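Long-range contacts in DNA-(apurinic or apyrimidinic site) lyase (Xenopus laevis, PDB 6WCD), which cleaves the DNA backbone next to abasic sites as a weak endonuclease and removes nucleotides in the 3'-to-5' direction during DNA repair: residues 4-9 and 293-298; 27-32 and 68-73. All blocks are in the same frame, centred on the assembly; numbering follows the deposited sequence.

Interaction 1: 4-9 and 293-298; sequences VSWNIN and PEVEGS. With MG (magnesium ion), chain B.
Trp6, near the end of strand 2-7, meets Ser298 of the loop 293-298. The indole is swung toward that loop because CG stands anti to the backbone N of Trp6 (chi1 -170°). Followed outward from CB, the side chain first brings NE1 to within 3.6 Å of Ser298 CB, and this N-H bonds the backbone O of His300. CZ2 and CH2 then come up against the carbonyl of Glu296, its O at the ring edge 3.7 Å from CH2. Val295 CG1 sits over one face in a CH-pi contact, 4.2 Å from the centroid of the six-membered ring, while Ile8 CG1 lies over the rim of the opposite face. An alanine in place of Trp6 would probably leave Val295 CG1 and Ile8 CG1 without the ring between them and the His300 carbonyl without its indole donor. In this DNase I-like nuclease domain the strand end leads straight into the magnesium site. Ser298 OG donates to Asn7 O (2.7 Å), from 18° outside the carbonyl plane, and also bonds His300 N. Asn7 OD1 in turn accepts from Asn9 N (3.1 Å) in an Asx turn and from a metal-bound water, while its ND2 bonds Asp183. Asn9 OD1 ligates magnesium at 2.1 Å, alongside Glu34 and four waters. A further water lies within hydrogen-bonding distance of Ile8 O and Gly297 O.

Interaction 2: 27-32 and 68-73; sequences ADIICL and VATFCK. With BU1 (1,4-butanediol), chain D.
Ile30 and Phe71 face each other as a hydrogen-bonded pair of two antiparallel strands, 29-32 and 68-72, whose axes approach to 4.6 Å. Both backbone bonds of the pair measure 2.8 Å, Ile30 N to Phe71 O and Phe71 N to Ile30 O, the latter almost straight at 177°. Leu32 and Ala69 form the next such pair, while Asp28 O receives Lys73 N at the other end. This ladder is the tight part of the contact, and each side of it packs differently. On the side of Ile30, Leu32, Ala69 and Phe71, the phenyl CE1 meets Leu32 CD1 at 3.9 Å, and the ring turns an edge to Ile30 O. On the other side, Thr70 CG2 stands anti to its own backbone N, which brings it within 3.8 Å of Ile29 CG2, and Cys31 SG is close to both side-chain branches of Thr70. Thr70 OG1 has its hydrogen bond with Asn140, on strand 133-142. The two strands are neighbours in one of the two sheets of the DNase I-like alpha/beta sandwich, and the face with Ile29, Cys31 and Thr70 turns toward strands 119-127 and 133-142 of the other sheet. Val68 reaches the same strands, touching Tyr142, the probable active-site tyrosine. Beyond Cys72 the close packing gives way to a looser, water-mediated edge. Lys73 runs out as an extended chain, CE passing 3.3 Å from Ala27 O. Lys73 NZ donates a hydrogen bond to a water (2.8 Å), which makes a weak bond to Asp28 OD2. Lys73 NZ and Asp28 OD2 stay 5.0 Å apart, linked through this water rather than in direct contact. The Asp28 carboxylate is held through OD1 by Lys2 N, while OD2 lies against C2 of a bound 1,4-butanediol.

How the interactions relate
Strand 2-7 opens the chain, and its end, in segment 4-9, is met 284 residues on by the loop 293-298, closing interaction 1. Inside that long loop, the chain returns through helix 18-25 to strand 29-33, and interaction 2 closes a much shorter loop on strand 68-72; it is thus nested within interaction 1. The two meet in one six-stranded sheet, where strands 2-7 and 29-33 are parallel neighbours, probably bonded from Val4 O to Cys31 N and from Cys31 O to Trp6 N. Interaction 2 extends this sheet laterally, whereas interaction 1 ties its end to the loop before strand 303-307.

Interaction 1: 4-9 and 293-298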
loop_
_atom_site.group_PDB
_atom_site.type_symbol
_atom_site.label_atom_id
_atom_site.label_comp_id
_atom_site.label_asym_id
_atom_site.label_seq_id
_atom_site.Cartn_x
_atom_site.Cartn_y
_atom_site.Cartn_z
ATOM N N VAL A 4 1.394 9.098 1.838
ATOM C CA VAL A 4 1.523 8.435 3.118
ATOM C C VAL A 4 1.030 7.009 2.971
ATOM O O VAL A 4 0.053 6.749 2.252
ATOM C CB VAL A 4 0.725 9.161 4.211
ATOM C CG1 VAL A 4 0.518 8.309 5.455
ATOM C CG2 VAL A 4 1.391 10.449 4.597
ATOM N N SER A 5 1.680 6.111 3.670
ATOM C CA SER A 5 1.230 4.718 3.827
ATOM C C SER A 5 1.138 4.411 5.317
ATOM O O SER A 5 2.038 4.760 6.082
ATOM C CB SER A 5 2.199 3.751 3.171
ATOM O OG SER A 5 1.775 2.425 3.235
ATOM N N TRP A 6 0.068 3.737 5.731
ATOM C CA TRP A 6 -0.119 3.433 7.141
ATOM C C TRP A 6 -0.964 2.197 7.341
ATOM O O TRP A 6 -2.123 2.150 6.905
ATOM C CB TRP A 6 -0.781 4.606 7.859
ATOM C CG TRP A 6 -0.827 4.523 9.374
ATOM C CD1 TRP A 6 -0.041 3.737 10.213
ATOM C CD2 TRP A 6 -1.681 5.269 10.230
ATOM N NE1 TRP A 6 -0.353 4.000 11.497
ATOM C CE2 TRP A 6 -1.403 4.912 11.543
ATOM C CE3 TRP A 6 -2.686 6.220 9.997
ATOM C CZ2 TRP A 6 -2.038 5.472 12.649
ATOM C CZ3 TRP A 6 -3.355 6.737 11.074
ATOM C CH2 TRP A 6 -3.037 6.403 12.390
ATOM N N ASN A 7 -0.415 1.193 8.036
ATOM C CA ASN A 7 -1.211 0.054 8.482
ATOM C C ASN A 7 -1.878 0.529 9.758
ATOM O O ASN A 7 -1.232 0.722 10.803
ATOM C CB ASN A 7 -0.372 -1.177 8.722
ATOM C CG ASN A 7 -1.206 -2.320 9.263
ATOM O OD1 ASN A 7 -2.137 -2.127 10.024
ATOM N ND2 ASN A 7 -0.855 -3.531 8.884
ATOM N N ILE A 8 -3.177 0.822 9.649
ATOM C CA ILE A 8 -3.924 1.521 10.679
ATOM C C ILE A 8 -4.570 0.581 11.678
ATOM O O ILE A 8 -5.125 1.033 12.687
ATOM C CB ILE A 8 -4.949 2.454 9.979
ATOM C CG1 ILE A 8 -5.511 3.483 10.923
ATOM C CG2 ILE A 8 -6.080 1.646 9.335
ATOM C CD1 ILE A 8 -6.361 4.597 10.191
ATOM N N ASN A 9 -4.452 -0.734 11.463
ATOM C CA ASN A 9 -4.949 -1.734 12.413
ATOM C C ASN A 9 -6.417 -1.516 12.753
ATOM O O ASN A 9 -6.842 -1.686 13.901
ATOM C CB ASN A 9 -4.099 -1.789 13.704
ATOM C CG ASN A 9 -4.292 -3.099 14.458
ATOM O OD1 ASN A 9 -4.335 -4.181 13.867
ATOM N ND2 ASN A 9 -4.436 -3.012 15.759
ATOM N N PRO A 293 7.068 8.308 13.468
ATOM C CA PRO A 293 6.825 7.564 14.707
ATOM C C PRO A 293 5.982 8.338 15.711
ATOM O O PRO A 293 5.534 7.723 16.708
ATOM C CB PRO A 293 8.243 7.318 15.242
ATOM C CG PRO A 293 9.040 8.326 14.684
ATOM C CD PRO A 293 8.476 8.646 13.300
ATOM N N GLU A 294 5.768 9.631 15.477
ATOM C CA GLU A 294 4.950 10.439 16.361
ATOM C C GLU A 294 3.469 10.184 16.230
ATOM O O GLU A 294 2.698 10.613 17.112
ATOM C CB GLU A 294 5.214 11.943 16.111
ATOM C CG GLU A 294 4.675 12.535 14.783
ATOM C CD GLU A 294 5.483 12.206 13.521
ATOM O OE1 GLU A 294 6.504 11.503 13.602
ATOM O OE2 GLU A 294 5.081 12.704 12.429
ATOM N N VAL A 295 3.036 9.550 15.143
ATOM C CA VAL A 295 1.617 9.343 14.897
ATOM C C VAL A 295 1.162 8.096 15.641
ATOM O O VAL A 295 1.630 6.981 15.333
ATOM C CB VAL A 295 1.334 9.206 13.406
ATOM C CG1 VAL A 295 -0.135 8.940 13.141
ATOM C CG2 VAL A 295 1.789 10.444 12.666
ATOM N N GLU A 296 0.214 8.267 16.555
ATOM C CA GLU A 296 -0.323 7.176 17.357
ATOM C C GLU A 296 -1.646 6.667 16.805
ATOM O O GLU A 296 -2.217 7.252 15.885
ATOM C CB GLU A 296 -0.490 7.644 18.800
ATOM C CG GLU A 296 0.859 8.079 19.382
ATOM C CD GLU A 296 0.836 8.327 20.874
ATOM O OE1 GLU A 296 -0.084 9.023 21.357
ATOM O OE2 GLU A 296 1.749 7.822 21.563
ATOM N N GLY A 297 -2.128 5.586 17.392
ATOM C CA GLY A 297 -3.449 5.047 17.038
ATOM C C GLY A 297 -3.444 3.666 16.462
ATOM O O GLY A 297 -4.516 3.044 16.385
ATOM N N SER A 298 -2.270 3.140 16.088
ATOM C CA SER A 298 -2.137 1.819 15.517
ATOM C C SER A 298 -0.957 1.107 16.175
ATOM O O SER A 298 -0.157 1.751 16.898
ATOM C CB SER A 298 -1.973 1.932 13.996
ATOM O OG SER A 298 -1.707 0.683 13.435
HETATM MG MG MG B . -3.172 -5.385 12.607
HETATM O O HOH W 1 -1.875 -3.800 12.249
HETATM O O HOH W 2 -6.231 1.137 15.404
HETATM O O HOH W 3 -4.470 -7.024 13.020
HETATM O O HOH W 4 -1.960 -5.956 14.187
HETATM O O HOH W 5 -2.052 -6.569 11.316
#

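Interaction 2: 27-32 and 68-73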
loop_
_atom_site.group_PDB
_atom_site.type_symbol
_atom_site.label_atom_id
_atom_site.label_comp_id
_atom_site.label_asym_id
_atom_site.label_seq_id
_atom_site.Cartn_x
_atom_site.Cartn_y
_atom_site.Cartn_z
ATOM N N ALA A 27 -1.211 14.966 3.439
ATOM C CA ALA A 27 -0.729 14.357 2.219
ATOM C C ALA A 27 -1.811 14.322 1.144
ATOM O O ALA A 27 -3.010 14.353 1.441
ATOM C CB ALA A 27 -0.242 12.923 2.450
ATOM N N ASP A 28 -1.381 14.235 -0.100
ATOM C CA ASP A 28 -2.306 14.281 -1.223
ATOM C C ASP A 28 -2.889 12.924 -1.559
ATOM O O ASP A 28 -3.996 12.836 -2.132
ATOM C CB ASP A 28 -1.583 14.776 -2.455
ATOM C CG ASP A 28 -0.941 16.149 -2.212
ATOM O OD1 ASP A 28 0.308 16.271 -2.067
ATOM O OD2 ASP A 28 -1.718 17.103 -2.079
ATOM N N ILE A 29 -2.173 11.868 -1.253
ATOM C CA ILE A 29 -2.608 10.481 -1.387
ATOM C C ILE A 29 -2.283 9.799 -0.067
ATOM O O ILE A 29 -1.115 9.838 0.372
ATOM C CB ILE A 29 -1.907 9.785 -2.548
ATOM C CG1 ILE A 29 -2.179 10.493 -3.888
ATOM C CG2 ILE A 29 -2.351 8.300 -2.641
ATOM C CD1 ILE A 29 -1.397 9.958 -5.072
ATOM N N ILE A 30 -3.284 9.189 0.552
ATOM C CA ILE A 30 -3.092 8.477 1.811
ATOM C C ILE A 30 -3.562 7.053 1.610
ATOM O O ILE A 30 -4.751 6.813 1.331
ATOM C CB ILE A 30 -3.823 9.152 2.988
ATOM C CG1 ILE A 30 -3.270 10.556 3.162
ATOM C CG2 ILE A 30 -3.715 8.288 4.259
ATOM C CD1 ILE A 30 -4.135 11.436 3.958
ATOM N N CYS A 31 -2.659 6.110 1.815
ATOM C CA CYS A 31 -2.894 4.701 1.609
ATOM C C CYS A 31 -2.926 4.007 2.966
ATOM O O CYS A 31 -1.920 4.007 3.700
ATOM C CB CYS A 31 -1.824 4.103 0.723
ATOM S SG CYS A 31 -1.836 4.786 -0.961
ATOM N N LEU A 32 -4.050 3.433 3.285
ATOM C CA LEU A 32 -4.261 2.708 4.538
ATOM C C LEU A 32 -4.318 1.226 4.273
ATOM O O LEU A 32 -4.950 0.766 3.303
ATOM C CB LEU A 32 -5.547 3.131 5.219
ATOM C CG LEU A 32 -5.664 4.632 5.513
ATOM C CD1 LEU A 32 -6.966 4.951 6.228
ATOM C CD2 LEU A 32 -4.506 5.164 6.285
ATOM N N VAL A 68 -7.862 -2.658 2.303
ATOM C CA VAL A 68 -6.967 -1.547 1.987
ATOM C C VAL A 68 -7.800 -0.438 1.369
ATOM O O VAL A 68 -8.880 -0.659 0.806
ATOM C CB VAL A 68 -5.835 -1.917 1.023
ATOM C CG1 VAL A 68 -4.878 -2.918 1.681
ATOM C CG2 VAL A 68 -6.348 -2.429 -0.293
ATOM N N ALA A 69 -7.314 0.810 1.529
ATOM C CA ALA A 69 -8.026 1.971 1.014
ATOM C C ALA A 69 -7.006 3.010 0.622
ATOM O O ALA A 69 -6.040 3.259 1.324
ATOM C CB ALA A 69 -8.985 2.575 2.033
ATOM N N THR A 70 -7.266 3.692 -0.501
ATOM C CA THR A 70 -6.502 4.854 -0.927
ATOM C C THR A 70 -7.412 6.054 -0.974
ATOM O O THR A 70 -8.473 6.020 -1.632
ATOM C CB THR A 70 -5.861 4.588 -2.283
ATOM O OG1 THR A 70 -4.921 3.535 -2.116
ATOM C CG2 THR A 70 -5.155 5.807 -2.830
ATOM N N PHE A 71 -7.031 7.084 -0.231
ATOM C CA PHE A 71 -7.749 8.341 -0.136
ATOM C C PHE A 71 -6.971 9.394 -0.911
ATOM O O PHE A 71 -5.791 9.600 -0.665
ATOM C CB PHE A 71 -7.904 8.787 1.321
ATOM C CG PHE A 71 -8.874 7.995 2.105
ATOM C CD1 PHE A 71 -8.499 6.816 2.713
ATOM C CD2 PHE A 71 -10.146 8.458 2.245
ATOM C CE1 PHE A 71 -9.507 6.061 3.478
ATOM C CE2 PHE A 71 -11.098 7.764 2.955
ATOM C CZ PHE A 71 -10.760 6.588 3.557
ATOM N N CYS A 72 -7.660 10.083 -1.801
ATOM C CA CYS A 72 -7.062 11.106 -2.644
ATOM C C CYS A 72 -7.711 12.465 -2.400
ATOM O O CYS A 72 -8.925 12.568 -2.321
ATOM C CB CYS A 72 -7.246 10.731 -4.121
ATOM S SG CYS A 72 -6.526 9.187 -4.553
ATOM N N LYS A 73 -6.903 13.537 -2.294
ATOM C CA LYS A 73 -7.454 14.864 -2.352
ATOM C C LYS A 73 -7.930 15.186 -3.774
ATOM O O LYS A 73 -7.644 14.464 -4.724
ATOM C CB LYS A 73 -6.420 15.882 -1.869
ATOM C CG LYS A 73 -6.085 15.743 -0.399
ATOM C CD LYS A 73 -5.246 16.889 0.148
ATOM C CE LYS A 73 -5.189 16.814 1.673
ATOM N NZ LYS A 73 -4.146 17.746 2.230
HETATM C C1 BU1 D . -1.705 20.439 -5.297
HETATM C C2 BU1 D . -1.347 19.074 -4.695
HETATM C C3 BU1 D . 0.126 18.987 -4.295
HETATM C C4 BU1 D . 0.938 18.489 -5.481
HETATM O O5 BU1 D . -1.626 20.409 -6.702
HETATM O O6 BU1 D . 2.326 18.718 -5.368
HETATM O O HOH W 6 -1.557 17.546 1.203
#